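Local coordinates for octaprenyl Pyrophosphate Synthase (Helicobacter pylori, PDB 3TC1), which probably condenses isopentenyl diphosphate units onto an allylic diphosphate primer, building a long all-trans octaprenyl diphosphate chain, at residues K7-Q10 against N11-S15; S15-K18 against E19-S22; I54-D57 against K58-L62; N292-L295 against E296-Q300. One frame throughout, in Å; residues are numbered along the deposited sequence.

How the contacts relate
Contacts 1 and 2 follow each other near the N terminus and share Ser-15: the first lies within helix 3-18, the second carries that helix through its closing turn toward helix 23-29. Contact 3 comes later, near the start of helix 53-80, and contact 4 opens the last helix, 293-301. Each joins adjoining residues, so each closes a single turn, with no long loop and no nesting. In space contact 1 meets contact 3 through a salt bridge and packing, tying helix 3-18 to helix 53-80, and contact 2 touches contact 3 more lightly. Contact 4 stands apart, its nearest atoms about 12 Å from contact 1 and 21 Å from contact 2.

Contact 1: residues K7-Q10 against N11-S15; sequences KAIQ and NKIAS
Lys-7 lays its aliphatic run obliquely across the amide of Asn-11, one turn further along helix 3-18, with CD 3.3 Å from ND2. The lysine chain, with chi1 at -143°, folds back at chi2 (-66°), which brings CD and CE obliquely alongside the ND2 end of the amide. Asn-11 itself holds CG beside its backbone N, leaving the amide next to the carbonyl of Lys-7, whose oxygen accepts the backbone N of Asn-11 at 3.0 Å. A lysine suits this partly exposed face because a long flexible chain can lie along its neighbour.

The Asn-11 carbonyl takes two donors from Ser-15: Ser-15 N donates to Asn-11 O at 2.9 Å, and Ser-15 OG donates to the same oxygen at 3.0 Å from the opposite face of its plane. On the inner side, Ile-9 CG2 and Ile-13 CD1 approach to 4.4 Å, and both isoleucines turn to helix 53-80, where Cys-63 and Thr-64 receive them. Lys-12 packs CG against Ala-8 O at 3.3 Å before its ammonium leaves for Asp-57 and Asn-61. The chemistry implies an amphipathic helix: the isoleucines pack one flank against the neighbouring helix, a lysine bridges the seam by charge, and the exposed side carries polar groups.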
loop_
_atom_site.group_PDB
_atom_site.type_symbol
_atom_site.label_atom_id
_atom_site.label_comp_id
_atom_site.label_asym_id
_atom_site.label_seq_id
_atom_site.Cartn_x
_atom_site.Cartn_y
_atom_site.Cartn_z
ATOM N N LYS B 7 -0.633 25.293 -4.504
ATOM C CA LYS B 7 0.314 25.209 -5.600
ATOM C C LYS B 7 1.655 24.702 -5.066
ATOM O O LYS B 7 2.340 23.919 -5.721
ATOM C CB LYS B 7 0.492 26.597 -6.219
ATOM C CG LYS B 7 0.663 26.593 -7.716
ATOM C CD LYS B 7 1.956 25.932 -8.121
ATOM C CE LYS B 7 1.996 25.718 -9.622
ATOM N NZ LYS B 7 0.865 24.850 -10.058
ATOM N N ALA B 8 2.027 25.166 -3.878
ATOM C CA ALA B 8 3.284 24.754 -3.261
ATOM C C ALA B 8 3.208 23.278 -2.863
ATOM O O ALA B 8 4.204 22.570 -2.912
ATOM C CB ALA B 8 3.582 25.623 -2.037
ATOM N N ILE B 9 2.023 22.825 -2.464
ATOM C CA ILE B 9 1.825 21.422 -2.079
ATOM C C ILE B 9 1.898 20.549 -3.333
ATOM O O ILE B 9 2.474 19.460 -3.323
ATOM C CB ILE B 9 0.455 21.239 -1.382
ATOM C CG1 ILE B 9 0.465 21.981 -0.041
ATOM C CG2 ILE B 9 0.150 19.752 -1.177
ATOM C CD1 ILE B 9 -0.898 22.130 0.593
ATOM N N GLN B 10 1.311 21.043 -4.415
ATOM C CA GLN B 10 1.315 20.345 -5.696
ATOM C C GLN B 10 2.775 20.151 -6.128
ATOM O O GLN B 10 3.172 19.075 -6.593
ATOM C CB GLN B 10 0.561 21.191 -6.724
ATOM C CG GLN B 10 0.470 20.612 -8.121
ATOM C CD GLN B 10 -0.212 21.568 -9.091
ATOM O OE1 GLN B 10 -1.338 22.014 -8.855
ATOM N NE2 GLN B 10 0.469 21.887 -10.187
ATOM N N ASN B 11 3.577 21.198 -5.969
ATOM C CA ASN B 11 4.982 21.127 -6.339
ATOM C C ASN B 11 5.808 20.236 -5.409
ATOM O O ASN B 11 6.786 19.622 -5.845
ATOM C CB ASN B 11 5.577 22.535 -6.418
ATOM C CG ASN B 11 5.044 23.320 -7.608
ATOM O OD1 ASN B 11 4.817 22.756 -8.681
ATOM N ND2 ASN B 11 4.854 24.621 -7.429
ATOM N N LYS B 12 5.426 20.158 -4.138
ATOM C CA LYS B 12 6.138 19.299 -3.191
ATOM C C LYS B 12 5.925 17.837 -3.574
ATOM O O LYS B 12 6.852 17.023 -3.509
ATOM C CB LYS B 12 5.645 19.526 -1.758
ATOM C CG LYS B 12 6.269 20.728 -1.066
ATOM C CD LYS B 12 5.826 20.824 0.391
ATOM C CE LYS B 12 6.617 21.890 1.144
ATOM N NZ LYS B 12 8.067 21.544 1.227
ATOM N N ILE B 13 4.698 17.508 -3.963
ATOM C CA ILE B 13 4.369 16.152 -4.385
ATOM C C ILE B 13 5.250 15.780 -5.577
ATOM O O ILE B 13 5.819 14.687 -5.627
ATOM C CB ILE B 13 2.888 16.040 -4.809
ATOM C CG1 ILE B 13 1.978 16.307 -3.612
ATOM C CG2 ILE B 13 2.610 14.656 -5.380
ATOM C CD1 ILE B 13 0.493 16.369 -3.967
ATOM N N ALA B 14 5.363 16.697 -6.534
ATOM C CA ALA B 14 6.177 16.468 -7.725
ATOM C C ALA B 14 7.647 16.288 -7.354
ATOM O O ALA B 14 8.347 15.464 -7.939
ATOM C CB ALA B 14 6.023 17.631 -8.701
ATOM N N SER B 15 8.117 17.069 -6.390
ATOM C CA SER B 15 9.501 16.968 -5.952
ATOM C C SER B 15 9.760 15.625 -5.276
ATOM O O SER B 15 10.795 14.997 -5.505
ATOM C CB SER B 15 9.834 18.103 -4.982
ATOM O OG SER B 15 9.734 19.359 -5.628
#

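Contact 2: residues S15-K18 against E19-S22; sequences SWIK and EIES
Trp-16 and Glu-19 lie side by side and point the same way as helix 3-18 runs out into a type I beta turn from Lys-18 to Glu-21. The indole and carboxylate planes are only 29° apart, and Glu-19 OE1 comes within 3.7 Å of Trp-16 CD1. Glu-19 reaches there because its CG stands beside its own backbone N (chi1 -64°) and the chain then extends, brushing Ser-15 O with CG at 3.0 Å. Both groups share a partner, Lys-111 of helix 92-116, which makes a salt bridge to OE1 and a cation-pi contact with the indole; a wide aromatic and an acid suit a place beside one cation.

Ile-17 and Ile-20 also lie side by side, pointing the same way, their CD1 atoms 4.1 Å apart, both buried against Ile-25 of helix 23-29. Ile-20 packs on Leu-132 of the second subunit, while its backbone O accepts from Arg-136 there.

The turn is held by Glu-21 N to Lys-18 O at 3.0 Å, and Glu-21 is the first residue to leave helical phi/psi, with phi 50°. Beyond it, one water links the two backbones, bonded to Ile-17 O at 2.8 Å and accepting from Ser-22 N at 2.8 Å.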
loop_
_atom_site.group_PDB
_atom_site.type_symbol
_atom_site.label_atom_id
_atom_site.label_comp_id
_atom_site.label_asym_id
_atom_site.label_seq_id
_atom_site.Cartn_x
_atom_site.Cartn_y
_atom_site.Cartn_z
ATOM N N SER B 15 8.117 17.069 -6.390
ATOM C CA SER B 15 9.501 16.968 -5.952
ATOM C C SER B 15 9.760 15.625 -5.276
ATOM O O SER B 15 10.795 14.997 -5.505
ATOM C CB SER B 15 9.834 18.103 -4.982
ATOM O OG SER B 15 9.734 19.359 -5.628
ATOM N N TRP B 16 8.822 15.190 -4.440
ATOM C CA TRP B 16 8.963 13.921 -3.736
ATOM C C TRP B 16 8.969 12.743 -4.713
ATOM O O TRP B 16 9.669 11.752 -4.495
ATOM C CB TRP B 16 7.838 13.766 -2.701
ATOM C CG TRP B 16 8.016 14.642 -1.477
ATOM C CD1 TRP B 16 8.981 15.593 -1.279
ATOM C CD2 TRP B 16 7.218 14.630 -0.286
ATOM N NE1 TRP B 16 8.834 16.171 -0.037
ATOM C CE2 TRP B 16 7.761 15.599 0.592
ATOM C CE3 TRP B 16 6.101 13.894 0.127
ATOM C CZ2 TRP B 16 7.221 15.851 1.860
ATOM C CZ3 TRP B 16 5.564 14.145 1.395
ATOM C CH2 TRP B 16 6.127 15.116 2.242
ATOM N N ILE B 17 8.191 12.845 -5.789
ATOM C CA ILE B 17 8.164 11.778 -6.788
ATOM C C ILE B 17 9.515 11.747 -7.500
ATOM O O ILE B 17 10.060 10.678 -7.760
ATOM C CB ILE B 17 7.035 11.989 -7.835
ATOM C CG1 ILE B 17 5.678 11.727 -7.188
ATOM C CG2 ILE B 17 7.227 11.047 -9.030
ATOM C CD1 ILE B 17 5.510 10.316 -6.665
ATOM N N LYS B 18 10.058 12.920 -7.810
ATOM C CA LYS B 18 11.357 12.987 -8.474
ATOM C C LYS B 18 12.469 12.451 -7.570
ATOM O O LYS B 18 13.480 11.948 -8.056
ATOM C CB LYS B 18 11.686 14.424 -8.889
ATOM C CG LYS B 18 10.936 14.915 -10.119
ATOM C CD LYS B 18 11.388 16.318 -10.500
ATOM C CE LYS B 18 10.745 16.798 -11.796
ATOM N NZ LYS B 18 9.264 16.910 -11.699
ATOM N N GLU B 19 12.286 12.568 -6.258
ATOM C CA GLU B 19 13.281 12.076 -5.310
ATOM C C GLU B 19 13.374 10.552 -5.332
ATOM O O GLU B 19 14.358 9.978 -4.864
ATOM C CB GLU B 19 12.958 12.560 -3.891
ATOM C CG GLU B 19 13.036 14.077 -3.744
ATOM C CD GLU B 19 12.769 14.575 -2.326
ATOM O OE1 GLU B 19 12.240 13.811 -1.490
ATOM O OE2 GLU B 19 13.082 15.752 -2.056
ATOM N N ILE B 20 12.355 9.897 -5.879
ATOM C CA ILE B 20 12.356 8.441 -5.962
ATOM C C ILE B 20 13.321 8.022 -7.073
ATOM O O ILE B 20 13.781 6.880 -7.122
ATOM C CB ILE B 20 10.937 7.904 -6.241
ATOM C CG1 ILE B 20 9.995 8.374 -5.130
ATOM C CG2 ILE B 20 10.946 6.381 -6.294
ATOM C CD1 ILE B 20 8.560 7.935 -5.296
ATOM N N GLU B 21 13.632 8.972 -7.952
ATOM C CA GLU B 21 14.567 8.760 -9.055
ATOM C C GLU B 21 14.282 7.511 -9.883
ATOM O O GLU B 21 15.075 6.569 -9.923
ATOM C CB GLU B 21 16.002 8.720 -8.513
ATOM C CG GLU B 21 16.372 9.960 -7.708
ATOM C CD GLU B 21 17.794 9.928 -7.176
ATOM O OE1 GLU B 21 18.186 8.911 -6.573
ATOM O OE2 GLU B 21 18.518 10.929 -7.349
ATOM N N SER B 22 13.142 7.520 -10.559
ATOM C CA SER B 22 12.744 6.411 -11.402
ATOM C C SER B 22 11.967 6.947 -12.597
ATOM O O SER B 22 10.870 7.482 -12.441
ATOM C CB SER B 22 11.878 5.436 -10.610
ATOM O OG SER B 22 11.267 4.494 -11.470
HETATM O O HOH W 1 11.227 9.495 -9.986
#

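Contact 3: residues I54-D57 against K58-L62; sequences ILLD and KALNL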
loop_
_atom_site.group_PDB
_atom_site.type_symbol
_atom_site.label_atom_id
_atom_site.label_comp_id
_atom_site.label_asym_id
_atom_site.label_seq_id
_atom_site.Cartn_x
_atom_site.Cartn_y
_atom_site.Cartn_z
ATOM N N ILE B 54 9.458 28.352 9.122
ATOM C CA ILE B 54 9.887 26.983 9.370
ATOM C C ILE B 54 8.671 26.095 9.627
ATOM O O ILE B 54 8.554 25.009 9.059
ATOM C CB ILE B 54 10.837 26.899 10.585
ATOM C CG1 ILE B 54 12.137 27.656 10.287
ATOM C CG2 ILE B 54 11.120 25.446 10.928
ATOM C CD1 ILE B 54 12.882 27.168 9.059
ATOM N N LEU B 55 7.768 26.565 10.482
ATOM C CA LEU B 55 6.567 25.805 10.808
ATOM C C LEU B 55 5.647 25.667 9.591
ATOM O O LEU B 55 5.038 24.615 9.377
ATOM C CB LEU B 55 5.821 26.483 11.959
ATOM C CG LEU B 55 4.540 25.833 12.493
ATOM C CD1 LEU B 55 4.801 24.370 12.867
ATOM C CD2 LEU B 55 4.058 26.621 13.708
ATOM N N LEU B 56 5.552 26.728 8.795
ATOM C CA LEU B 56 4.712 26.719 7.602
ATOM C C LEU B 56 5.158 25.624 6.628
ATOM O O LEU B 56 4.328 24.932 6.037
ATOM C CB LEU B 56 4.775 28.079 6.905
ATOM C CG LEU B 56 4.042 28.217 5.570
ATOM C CD1 LEU B 56 2.559 27.897 5.747
ATOM C CD2 LEU B 56 4.223 29.637 5.047
ATOM N N ASP B 57 6.468 25.473 6.461
ATOM C CA ASP B 57 6.989 24.447 5.569
ATOM C C ASP B 57 6.610 23.063 6.102
ATOM O O ASP B 57 6.231 22.183 5.333
ATOM C CB ASP B 57 8.508 24.564 5.439
ATOM C CG ASP B 57 9.088 23.547 4.471
ATOM O OD1 ASP B 57 8.736 23.583 3.271
ATOM O OD2 ASP B 57 9.894 22.706 4.914
ATOM N N LYS B 58 6.718 22.873 7.417
ATOM C CA LYS B 58 6.353 21.598 8.033
ATOM C C LYS B 58 4.877 21.321 7.775
ATOM O O LYS B 58 4.482 20.184 7.536
ATOM C CB LYS B 58 6.575 21.627 9.550
ATOM C CG LYS B 58 8.008 21.467 10.030
ATOM C CD LYS B 58 8.003 21.320 11.555
ATOM C CE LYS B 58 9.368 20.953 12.130
ATOM N NZ LYS B 58 10.266 22.124 12.295
ATOM N N ALA B 59 4.062 22.370 7.844
ATOM C CA ALA B 59 2.629 22.242 7.619
ATOM C C ALA B 59 2.350 21.850 6.169
ATOM O O ALA B 59 1.486 21.019 5.893
ATOM C CB ALA B 59 1.931 23.543 7.958
ATOM N N LEU B 60 3.081 22.450 5.239
ATOM C CA LEU B 60 2.901 22.118 3.836
ATOM C C LEU B 60 3.334 20.666 3.623
ATOM O O LEU B 60 2.738 19.944 2.820
ATOM C CB LEU B 60 3.719 23.067 2.960
ATOM C CG LEU B 60 3.278 24.531 3.087
ATOM C CD1 LEU B 60 4.179 25.422 2.247
ATOM C CD2 LEU B 60 1.829 24.673 2.656
ATOM N N ASN B 61 4.366 20.237 4.351
ATOM C CA ASN B 61 4.834 18.857 4.241
ATOM C C ASN B 61 3.747 17.914 4.725
ATOM O O ASN B 61 3.531 16.852 4.140
ATOM C CB ASN B 61 6.102 18.622 5.072
ATOM C CG ASN B 61 7.342 19.173 4.409
ATOM O OD1 ASN B 61 7.317 19.537 3.238
ATOM N ND2 ASN B 61 8.444 19.226 5.155
ATOM N N LEU B 62 3.070 18.297 5.802
ATOM C CA LEU B 62 1.999 17.476 6.351
ATOM C C LEU B 62 0.858 17.339 5.350
ATOM O O LEU B 62 0.280 16.255 5.193
ATOM C CB LEU B 62 1.468 18.081 7.655
ATOM C CG LEU B 62 0.400 17.244 8.374
ATOM C CD1 LEU B 62 0.976 15.885 8.729
ATOM C CD2 LEU B 62 -0.058 17.955 9.648
HETATM O O HOH W 2 10.721 20.812 3.593
#
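A single water oxygen is gripped by two side chains one turn apart, donating to Asp-57 OD2 at 2.5 Å, an unusually short distance whose exact value is doubtful, and accepting from Asn-61 ND2 at 3.2 Å. The water bridges OD2 and ND2, themselves 3.8 Å apart. Carboxylate and amide planes stand 71° to each other. Asp-57 sends CG away from its own backbone N (chi1 -178°), whereas Asn-61 carries CG beside its N (chi1 -77°), and these different torsions bring the two polar groups together across one turn. An acid and an amide suit the place: Asp-57 OD1 makes a salt bridge and Asn-61 OD1 a hydrogen bond with Lys-12 NZ, whose positive charge probably keeps the aspartate ionised.

Below this polar edge, Asn-61 N bonds to Asp-57 O at 2.9 Å, while Leu-60 rests CG on Leu-56 O at 3.2 Å and brings CD1 to 4.3 Å from Leu-56 CG. On the exposed side, Lys-58 bends at chi4 so that NZ comes 3.7 Å from Ile-54 CG2.

Around the segment, helix 3-18 covers the flank of Leu-60 with Ile-9, helix 152-177 meets Ala-59 and Leu-62 with Met-174 and Ser-173, and helix 38-44 adds Leu-44 against Leu-60, so part of the surface of this early stretch of helix 53-80 packs on three helices.

Contact 4: residues N292-L295 against E296-Q300; sequences NLIL and EKLAQ
Glu-296 follows the N-cap residue Asn-292 by one turn and runs its whole side chain past that residue's carbonyl. CB lies 3.4 Å from Asn-292 O, and CG, set beside its own backbone N (chi1 -79°), lies equally near. From there the chain extends: CD passes the same oxygen at 3.6 Å, and at the tip OE2 lies 3.7 Å and OE1 4.2 Å from Asn-292 O. The backbone N of Glu-296 meanwhile donates to Asn-292 O at 3.1 Å, the first rung of helix 293-301.

Further round, Ile-294 and Leu-298 lie side by side, with CG2 and CD1 4.1 Å apart, and Leu-298 CG sits 3.3 Å from Ile-294 O. Leucine suits the inward flank, where Leu-295 and Leu-298 meet Leu-42 of helix 38-44 and the small Ala-299 fits against Phe-188 of helix 182-205. Lys-297 presses CB on Leu-293 O and carries its ammonium outward to Asp-301 in a salt bridge.

The chemistry is consistent with an acid near the N-terminal end, where the helix dipole would probably favour it, although Asn-292 N, buried here, finds no partner in the model.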
loop_
_atom_site.group_PDB
_atom_site.type_symbol
_atom_site.label_atom_id
_atom_site.label_comp_id
_atom_site.label_asym_id
_atom_site.label_seq_id
_atom_site.Cartn_x
_atom_site.Cartn_y
_atom_site.Cartn_z
ATOM N N ASN B 292 -12.827 30.704 12.710
ATOM C CA ASN B 292 -12.271 30.289 11.432
ATOM C C ASN B 292 -13.289 30.397 10.304
ATOM O O ASN B 292 -14.129 29.513 10.125
ATOM C CB ASN B 292 -11.763 28.852 11.550
ATOM C CG ASN B 292 -10.660 28.549 10.573
ATOM O OD1 ASN B 292 -9.628 27.990 10.946
ATOM N ND2 ASN B 292 -10.864 28.915 9.313
ATOM N N LEU B 293 -13.198 31.480 9.541
ATOM C CA LEU B 293 -14.112 31.729 8.432
ATOM C C LEU B 293 -13.989 30.708 7.304
ATOM O O LEU B 293 -14.992 30.320 6.707
ATOM C CB LEU B 293 -13.880 33.135 7.873
ATOM C CG LEU B 293 -14.012 34.283 8.877
ATOM C CD1 LEU B 293 -13.724 35.605 8.185
ATOM C CD2 LEU B 293 -15.410 34.281 9.479
ATOM N N ILE B 294 -12.764 30.283 7.009
ATOM C CA ILE B 294 -12.536 29.307 5.945
ATOM C C ILE B 294 -13.242 27.981 6.234
ATOM O O ILE B 294 -13.950 27.453 5.375
ATOM C CB ILE B 294 -11.025 29.036 5.732
ATOM C CG1 ILE B 294 -10.320 30.309 5.254
ATOM C CG2 ILE B 294 -10.835 27.944 4.696
ATOM C CD1 ILE B 294 -10.249 31.412 6.290
ATOM N N LEU B 295 -13.050 27.448 7.439
ATOM C CA LEU B 295 -13.677 26.185 7.822
ATOM C C LEU B 295 -15.189 26.280 7.887
ATOM O O LEU B 295 -15.898 25.328 7.536
ATOM C CB LEU B 295 -13.156 25.710 9.177
ATOM C CG LEU B 295 -11.694 25.272 9.235
ATOM C CD1 LEU B 295 -11.432 24.622 10.586
ATOM C CD2 LEU B 295 -11.391 24.292 8.107
ATOM N N GLU B 296 -15.677 27.422 8.367
ATOM C CA GLU B 296 -17.104 27.641 8.475
ATOM C C GLU B 296 -17.651 27.742 7.073
ATOM O O GLU B 296 -18.718 27.242 6.807
ATOM C CB GLU B 296 -17.403 28.889 9.335
ATOM C CG GLU B 296 -17.291 28.577 10.841
ATOM C CD GLU B 296 -17.295 29.803 11.741
ATOM O OE1 GLU B 296 -17.929 30.799 11.353
ATOM O OE2 GLU B 296 -16.680 29.764 12.838
ATOM N N LYS B 297 -16.877 28.326 6.168
ATOM C CA LYS B 297 -17.269 28.469 4.769
ATOM C C LYS B 297 -17.416 27.091 4.125
ATOM O O LYS B 297 -18.422 26.802 3.476
ATOM C CB LYS B 297 -16.203 29.282 4.021
ATOM C CG LYS B 297 -16.425 29.484 2.533
ATOM C CD LYS B 297 -17.598 30.407 2.238
ATOM C CE LYS B 297 -17.530 30.961 0.813
ATOM N NZ LYS B 297 -17.440 29.882 -0.207
ATOM N N LEU B 298 -16.407 26.246 4.318
ATOM C CA LEU B 298 -16.405 24.897 3.755
ATOM C C LEU B 298 -17.461 23.977 4.366
ATOM O O LEU B 298 -18.046 23.147 3.669
ATOM C CB LEU B 298 -15.021 24.260 3.927
ATOM C CG LEU B 298 -13.863 24.938 3.191
ATOM C CD1 LEU B 298 -12.533 24.392 3.687
ATOM C CD2 LEU B 298 -14.019 24.724 1.696
ATOM N N ALA B 299 -17.694 24.116 5.667
ATOM C CA ALA B 299 -18.673 23.285 6.356
ATOM C C ALA B 299 -20.100 23.616 5.932
ATOM O O ALA B 299 -20.987 22.761 5.987
ATOM C CB ALA B 299 -18.523 23.447 7.863
ATOM N N GLN B 300 -20.320 24.858 5.513
ATOM C CA GLN B 300 -21.645 25.288 5.079
ATOM C C GLN B 300 -21.852 24.933 3.612
ATOM O O GLN B 300 -22.928 24.485 3.217
ATOM C CB GLN B 300 -21.799 26.802 5.262
ATOM C CG GLN B 300 -21.561 27.281 6.683
ATOM C CD GLN B 300 -21.497 28.795 6.792
ATOM O OE1 GLN B 300 -20.803 29.457 6.019
ATOM N NE2 GLN B 300 -22.214 29.350 7.763
#